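Side-chain contacts in putative D-lactate dehydrogenase (Chlamydomonas reinhardtii, PDB 4ZGS), which probably reduces pyruvate to D-lactate with a nicotinamide cofactor, as a pyruvate reductase of the D-isomer specific 2-hydroxyacid dehydrogenase family: residues Q44-K47 with D48-A51; E252-Q255 with K256-K259; T25-E28 with A29-V32. All blocks are in the same frame, centred on the assembly; numbering follows the deposited sequence.

Interaction 1 of 3, residues Q44-K47 with D48-A51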
loop_
_atom_site.group_PDB
_atom_site.type_symbol
_atom_site.label_atom_id
_atom_site.label_comp_id
_atom_site.label_asym_id
_atom_site.label_seq_id
_atom_site.Cartn_x
_atom_site.Cartn_y
_atom_site.Cartn_z
ATOM N N GLN A 44 -6.059 2.878 21.679
ATOM C CA GLN A 44 -5.228 1.773 22.124
ATOM C C GLN A 44 -3.932 2.221 22.846
ATOM O O GLN A 44 -3.490 1.545 23.765
ATOM C CB GLN A 44 -4.876 0.851 20.974
ATOM C CG GLN A 44 -4.424 -0.492 21.501
ATOM C CD GLN A 44 -5.433 -1.074 22.478
ATOM O OE1 GLN A 44 -5.113 -1.322 23.640
ATOM N NE2 GLN A 44 -6.663 -1.284 22.014
ATOM N N TYR A 45 -3.302 3.301 22.386
ATOM C CA TYR A 45 -1.997 3.687 22.913
ATOM C C TYR A 45 -2.122 4.262 24.334
ATOM O O TYR A 45 -1.220 4.095 25.162
ATOM C CB TYR A 45 -1.293 4.679 21.964
ATOM C CG TYR A 45 -1.653 6.156 22.128
ATOM C CD1 TYR A 45 -0.880 6.995 22.939
ATOM C CD2 TYR A 45 -2.765 6.717 21.466
ATOM C CE1 TYR A 45 -1.186 8.353 23.083
ATOM C CE2 TYR A 45 -3.090 8.076 21.608
ATOM C CZ TYR A 45 -2.287 8.889 22.417
ATOM O OH TYR A 45 -2.574 10.232 22.571
ATOM N N VAL A 46 -3.260 4.904 24.588
ATOM C CA VAL A 46 -3.583 5.459 25.888
ATOM C C VAL A 46 -3.856 4.338 26.880
ATOM O O VAL A 46 -3.470 4.423 28.038
ATOM C CB VAL A 46 -4.806 6.401 25.818
ATOM C CG1 VAL A 46 -5.024 7.088 27.179
ATOM C CG2 VAL A 46 -4.633 7.418 24.700
ATOM N N LYS A 47 -4.534 3.291 26.424
ATOM C CA LYS A 47 -4.717 2.120 27.261
ATOM C C LYS A 47 -3.351 1.543 27.577
ATOM O O LYS A 47 -3.081 1.144 28.693
ATOM C CB LYS A 47 -5.603 1.064 26.603
ATOM C CG LYS A 47 -7.066 1.448 26.422
ATOM C CD LYS A 47 -7.796 0.389 25.588
ATOM C CE LYS A 47 -9.302 0.678 25.427
ATOM N NZ LYS A 47 -10.045 -0.522 24.870
ATOM N N ASP A 48 -2.504 1.435 26.577
ATOM C CA ASP A 48 -1.202 0.839 26.803
ATOM C C ASP A 48 -0.336 1.622 27.826
ATOM O O ASP A 48 0.200 1.026 28.736
ATOM C CB ASP A 48 -0.456 0.684 25.476
ATOM C CG ASP A 48 -1.147 -0.304 24.508
ATOM O OD1 ASP A 48 -1.943 -1.170 24.947
ATOM O OD2 ASP A 48 -0.866 -0.228 23.291
ATOM N N PHE A 49 -0.133 2.923 27.609
ATOM C CA PHE A 49 0.800 3.692 28.417
ATOM C C PHE A 49 0.149 4.249 29.706
ATOM O O PHE A 49 0.833 4.451 30.687
ATOM C CB PHE A 49 1.445 4.821 27.591
ATOM C CG PHE A 49 0.761 6.185 27.705
ATOM C CD1 PHE A 49 1.222 7.154 28.631
ATOM C CD2 PHE A 49 -0.324 6.512 26.895
ATOM C CE1 PHE A 49 0.610 8.429 28.732
ATOM C CE2 PHE A 49 -0.945 7.784 26.991
ATOM C CZ PHE A 49 -0.472 8.736 27.908
ATOM N N LEU A 50 -1.157 4.505 29.700
ATOM C CA LEU A 50 -1.757 5.310 30.768
ATOM C C LEU A 50 -2.543 4.469 31.795
ATOM O O LEU A 50 -2.305 4.592 32.999
ATOM C CB LEU A 50 -2.658 6.409 30.199
ATOM C CG LEU A 50 -3.180 7.447 31.202
ATOM C CD1 LEU A 50 -2.055 7.971 32.210
ATOM C CD2 LEU A 50 -3.841 8.617 30.485
ATOM N N ALA A 51 -3.521 3.696 31.329
ATOM C CA ALA A 51 -4.453 2.953 32.198
ATOM C C ALA A 51 -3.808 2.104 33.303
ATOM O O ALA A 51 -4.292 2.075 34.425
ATOM C CB ALA A 51 -5.382 2.059 31.325
#

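Interaction 2 of 3, residues E252-Q255 with K256-K259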
loop_
_atom_site.group_PDB
_atom_site.type_symbol
_atom_site.label_atom_id
_atom_site.label_comp_id
_atom_site.label_asym_id
_atom_site.label_seq_id
_atom_site.Cartn_x
_atom_site.Cartn_y
_atom_site.Cartn_z
ATOM N N GLU A 252 8.851 33.268 -1.069
ATOM C CA GLU A 252 10.053 34.080 -1.204
ATOM C C GLU A 252 11.273 33.438 -0.579
ATOM O O GLU A 252 12.304 33.292 -1.237
ATOM C CB GLU A 252 9.835 35.460 -0.576
ATOM C CG GLU A 252 8.921 36.379 -1.385
ATOM C CD GLU A 252 7.474 35.894 -1.423
ATOM O OE1 GLU A 252 7.142 34.941 -0.687
ATOM O OE2 GLU A 252 6.675 36.446 -2.212
ATOM N N SER A 253 11.151 33.032 0.682
ATOM C CA SER A 253 12.309 32.523 1.396
ATOM C C SER A 253 12.769 31.231 0.762
ATOM O O SER A 253 13.958 30.889 0.810
ATOM C CB SER A 253 12.022 32.329 2.891
ATOM O OG SER A 253 10.908 31.501 3.130
ATOM N N ILE A 254 11.841 30.522 0.141
ATOM C CA ILE A 254 12.208 29.262 -0.477
ATOM C C ILE A 254 13.200 29.468 -1.629
ATOM O O ILE A 254 14.090 28.639 -1.829
ATOM C CB ILE A 254 10.973 28.503 -0.964
ATOM C CG1 ILE A 254 10.292 27.824 0.238
ATOM C CG2 ILE A 254 11.382 27.455 -1.959
ATOM C CD1 ILE A 254 9.000 27.128 -0.067
ATOM N N GLN A 255 13.084 30.577 -2.357
ATOM C CA GLN A 255 14.015 30.838 -3.457
ATOM C C GLN A 255 15.393 31.249 -2.945
ATOM O O GLN A 255 16.334 31.316 -3.726
ATOM C CB GLN A 255 13.467 31.889 -4.425
ATOM C CG GLN A 255 12.212 31.417 -5.151
ATOM C CD GLN A 255 12.384 30.047 -5.831
ATOM O OE1 GLN A 255 13.386 29.795 -6.506
ATOM N NE2 GLN A 255 11.409 29.154 -5.629
ATOM N N LYS A 256 15.500 31.563 -1.651
ATOM C CA LYS A 256 16.797 31.844 -1.025
ATOM C C LYS A 256 17.528 30.563 -0.634
ATOM O O LYS A 256 18.718 30.594 -0.342
ATOM C CB LYS A 256 16.646 32.725 0.215
ATOM C CG LYS A 256 16.213 34.151 -0.072
ATOM C CD LYS A 256 16.267 34.994 1.190
ATOM C CE LYS A 256 15.310 34.456 2.237
ATOM N NZ LYS A 256 15.212 35.349 3.426
ATOM N N MET A 257 16.820 29.442 -0.608
ATOM C CA MET A 257 17.435 28.186 -0.217
ATOM C C MET A 257 18.282 27.603 -1.329
ATOM O O MET A 257 18.341 28.145 -2.429
ATOM C CB MET A 257 16.376 27.181 0.206
ATOM C CG MET A 257 15.613 27.627 1.411
ATOM S SD MET A 257 14.183 26.571 1.765
ATOM C CE MET A 257 14.989 25.213 2.600
ATOM N N LYS A 258 18.931 26.489 -1.018
ATOM C CA LYS A 258 19.826 25.803 -1.939
ATOM C C LYS A 258 19.082 24.722 -2.723
ATOM O O LYS A 258 18.390 23.875 -2.131
ATOM C CB LYS A 258 20.992 25.201 -1.159
ATOM C CG LYS A 258 22.102 24.669 -2.016
ATOM C CD LYS A 258 23.292 24.195 -1.176
ATOM C CE LYS A 258 23.761 22.867 -1.707
ATOM N NZ LYS A 258 24.904 22.329 -0.962
ATOM N N LYS A 259 19.218 24.750 -4.047
ATOM C CA LYS A 259 18.463 23.846 -4.899
ATOM C C LYS A 259 18.649 22.390 -4.518
ATOM O O LYS A 259 19.751 21.876 -4.520
ATOM C CB LYS A 259 18.843 24.038 -6.372
ATOM C CG LYS A 259 18.078 23.092 -7.313
ATOM C CD LYS A 259 18.032 23.611 -8.747
ATOM C CE LYS A 259 17.103 22.773 -9.634
ATOM N NZ LYS A 259 17.133 23.355 -11.008
#

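Interaction 3 of 3, residues T25-E28 with A29-V32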
loop_
_atom_site.group_PDB
_atom_site.type_symbol
_atom_site.label_atom_id
_atom_site.label_comp_id
_atom_site.label_asym_id
_atom_site.label_seq_id
_atom_site.Cartn_x
_atom_site.Cartn_y
_atom_site.Cartn_z
ATOM N N THR A 25 4.174 8.895 52.556
ATOM C CA THR A 25 3.058 9.048 51.626
ATOM C C THR A 25 2.011 7.934 51.746
ATOM O O THR A 25 1.200 7.766 50.852
ATOM C CB THR A 25 3.595 9.075 50.147
ATOM O OG1 THR A 25 4.762 9.904 50.065
ATOM C CG2 THR A 25 2.557 9.580 49.145
ATOM N N PRO A 26 1.983 7.190 52.868
ATOM C CA PRO A 26 1.001 6.093 52.873
ATOM C C PRO A 26 -0.444 6.590 52.943
ATOM O O PRO A 26 -1.301 6.213 52.124
ATOM C CB PRO A 26 1.361 5.307 54.125
ATOM C CG PRO A 26 1.937 6.347 55.058
ATOM C CD PRO A 26 2.575 7.413 54.203
ATOM N N GLN A 27 -0.717 7.395 53.971
ATOM C CA GLN A 27 -2.028 8.005 54.129
ATOM C C GLN A 27 -2.380 8.915 52.949
ATOM O O GLN A 27 -3.524 8.939 52.482
ATOM C CB GLN A 27 -2.139 8.804 55.430
ATOM C CG GLN A 27 -3.534 9.403 55.549
ATOM C CD GLN A 27 -4.624 8.334 55.558
ATOM O OE1 GLN A 27 -4.380 7.184 55.939
ATOM N NE2 GLN A 27 -5.784 8.670 54.991
ATOM N N GLU A 28 -1.393 9.666 52.468
ATOM C CA GLU A 28 -1.612 10.496 51.296
ATOM C C GLU A 28 -1.915 9.668 50.082
ATOM O O GLU A 28 -2.540 10.162 49.149
ATOM C CB GLU A 28 -0.390 11.359 50.998
ATOM C CG GLU A 28 0.065 12.226 52.161
ATOM C CD GLU A 28 1.570 12.425 52.168
ATOM O OE1 GLU A 28 2.089 13.029 51.198
ATOM O OE2 GLU A 28 2.230 11.959 53.128
ATOM N N ALA A 29 -1.493 8.408 50.084
ATOM C CA ALA A 29 -1.808 7.557 48.942
ATOM C C ALA A 29 -3.262 7.094 48.991
ATOM O O ALA A 29 -3.921 6.985 47.968
ATOM C CB ALA A 29 -0.854 6.365 48.881
ATOM N N ALA A 30 -3.782 6.896 50.195
ATOM C CA ALA A 30 -5.160 6.458 50.341
ATOM C C ALA A 30 -6.106 7.590 50.012
ATOM O O ALA A 30 -7.159 7.381 49.398
ATOM C CB ALA A 30 -5.414 5.953 51.772
ATOM N N LYS A 31 -5.687 8.802 50.363
ATOM C CA LYS A 31 -6.483 9.971 50.058
ATOM C C LYS A 31 -6.423 10.235 48.547
ATOM O O LYS A 31 -7.452 10.515 47.920
ATOM C CB LYS A 31 -6.011 11.174 50.871
ATOM C CG LYS A 31 -6.661 12.496 50.480
ATOM C CD LYS A 31 -6.223 13.617 51.420
ATOM C CE LYS A 31 -6.825 14.974 51.046
ATOM N NZ LYS A 31 -6.305 16.042 51.974
ATOM N N VAL A 32 -5.241 10.084 47.952
ATOM C CA VAL A 32 -5.116 10.269 46.506
ATOM C C VAL A 32 -5.935 9.207 45.776
ATOM O O VAL A 32 -6.645 9.509 44.821
ATOM C CB VAL A 32 -3.664 10.182 46.037
ATOM C CG1 VAL A 32 -3.604 10.041 44.490
ATOM C CG2 VAL A 32 -2.864 11.382 46.548
#

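Interaction 1 of 3, residues Q44-K47 with D48-A51
Y45 and F49 stand side by side one turn apart on helix 44-57, the crossover helix of the beta-alpha-beta unit that joins parallel strands 36-39 and 60-63. Their ring planes differ by 10° but are slid apart, with centroids 5.9 Å from each other, so overlap is slight and the rings meet along one side, Y45 CE1 4.0 Å from F49 CE2 and CD1 equally close to F49 CD2. Each ring carries an aliphatic neighbour on a face: V46 CG2 sits toward the rim of Y45, and L50 CB lies 3.8 Å above the plane of F49, over its centre. One edge of F49 is turned to the backbone, with CD2 3.1 Å from Y45 O, the oxygen that also accepts F49 N. V46 and L50 run alongside each other; with CG1 anti to the V46 backbone N (chi1 -174°), that methyl is the one beside L50 CD2, 3.8 Å away. V46 O accepts L50 N and, weakly, A51 N, where the helix widens into a pi-type turn. F49 packs on L344, I347 and C348 of helix 341-359, and an alanine here would probably open a gap there and leave Y45 without its ring neighbour. K47 NZ forms a salt bridge with E65 OE2. Q44 and D48 cross obliquely, amide and carboxylate planes 41° apart, with two acceptors, Q44 OE1 and D48 OD1, 3.4 Å from each other.

Interaction 2 of 3, residues E252-Q255 with K256-K259
I254 and M257 close a type I beta turn, with Q255 and K256 at its corners; the turn ends the short helix 251-254 and leads toward strand 261-265 of the parallel, Rossmann-type NAD-binding sheet. The tight part is here. M257 N donates to I254 O at 3.1 Å, closing the turn, and K256 N donates to S253 O one residue earlier. In both bonds the donor stands above the carbonyl plane, 65° out of it. The buried M257 side chain folds back over the same backbone: CB lies 3.4 Å from I254 O, and SD is 4.0 Å from I254 CA. Its contact with the I254 side chain is looser, CG1 to SD being 4.4 Å. S253 is buried too, its OG bonded to L248 O and its N to N250 OD1. Q285 NE2 binds both I254 O and M257 O, fastening the turn from outside.

The exposed side has fewer contacts within the turn. K256 is exposed, yet its chain does not simply run outward: a bend at chi3 (-62°) brings it back across S253, on the way to a salt bridge between NZ and D226 OD1. Q255, also exposed, packs on Q285. Along the K256 chain the return is marked by CE, 3.7 Å from S253 CA and 4.0 Å from S253 CB.

Interaction 3 of 3, residues T25-E28 with A29-V32
A29 meets both T25 and P26 in the opening turn of helix 26-33, the first helix of the modelled chain, and most of what joins the two halves is backbone. The hydrogen bonds come first. A29 N is shared between T25 O at 2.9 Å and P26 O at 3.0 Å, both weak because the N-H points between the two oxygens. A30 N likewise has a fair bond to P26 O and a weak one to Q27 O, so three- and four-residue spacings coexist at this end. By K31 the pattern is more regular: its N reaches Q27 O at 3.0 Å with an N-H...O angle of 156°. P26, which has no N-H to offer, fits the first turn, where a helix needs no amide donor.

Contacts of carbon with oxygen form the second group. A29 CB lies 3.2 Å from T25 O and 3.3 Å from P26 O, A30 CB is 3.6 Å from Q27 O, and K31 CB is 3.7 Å from the same oxygen. Side chains hardly meet one another; the nearest such pair is Q27 NE2 and A30 CB, 4.2 Å apart.

The third group is side chains that meet other parts of the chain. E28 OE1 makes a long, weak ion pair with R362 NH2, and its side chain touches L360. K31 CG is anti to the backbone N (chi1 172°) and the chain runs on fully extended, its side chain touching V359. V32, the one buried residue of the eight, packs on F58, V359 and L360.

With two alanines and few side-chain partners, the turn is held by its amides and carbonyls, and its attachment to the rest of the fold probably owes most to V32, with E28 and K31 adding contacts.

How the interactions relate
The three contacts lie in series along the chain, interaction 3 first, then interaction 1, then interaction 2. Interactions 1 and 3 sit on the same side of the chain's centre, their centres about 24 Å apart and nearest atoms about 13 Å apart; both pack on helix 341-359, interaction 1 through F49 and L50, interaction 3 through K31 and V32. Interaction 2 lies on the opposite side, in the NAD-binding part, with its centre about 43 Å from that of interaction 1 and about 59 Å from that of interaction 3. None touches another. Bound NAD lies about 10 Å from the Y45 side chain and about 13 Å from that of K256, so neither contact lines the cofactor pocket.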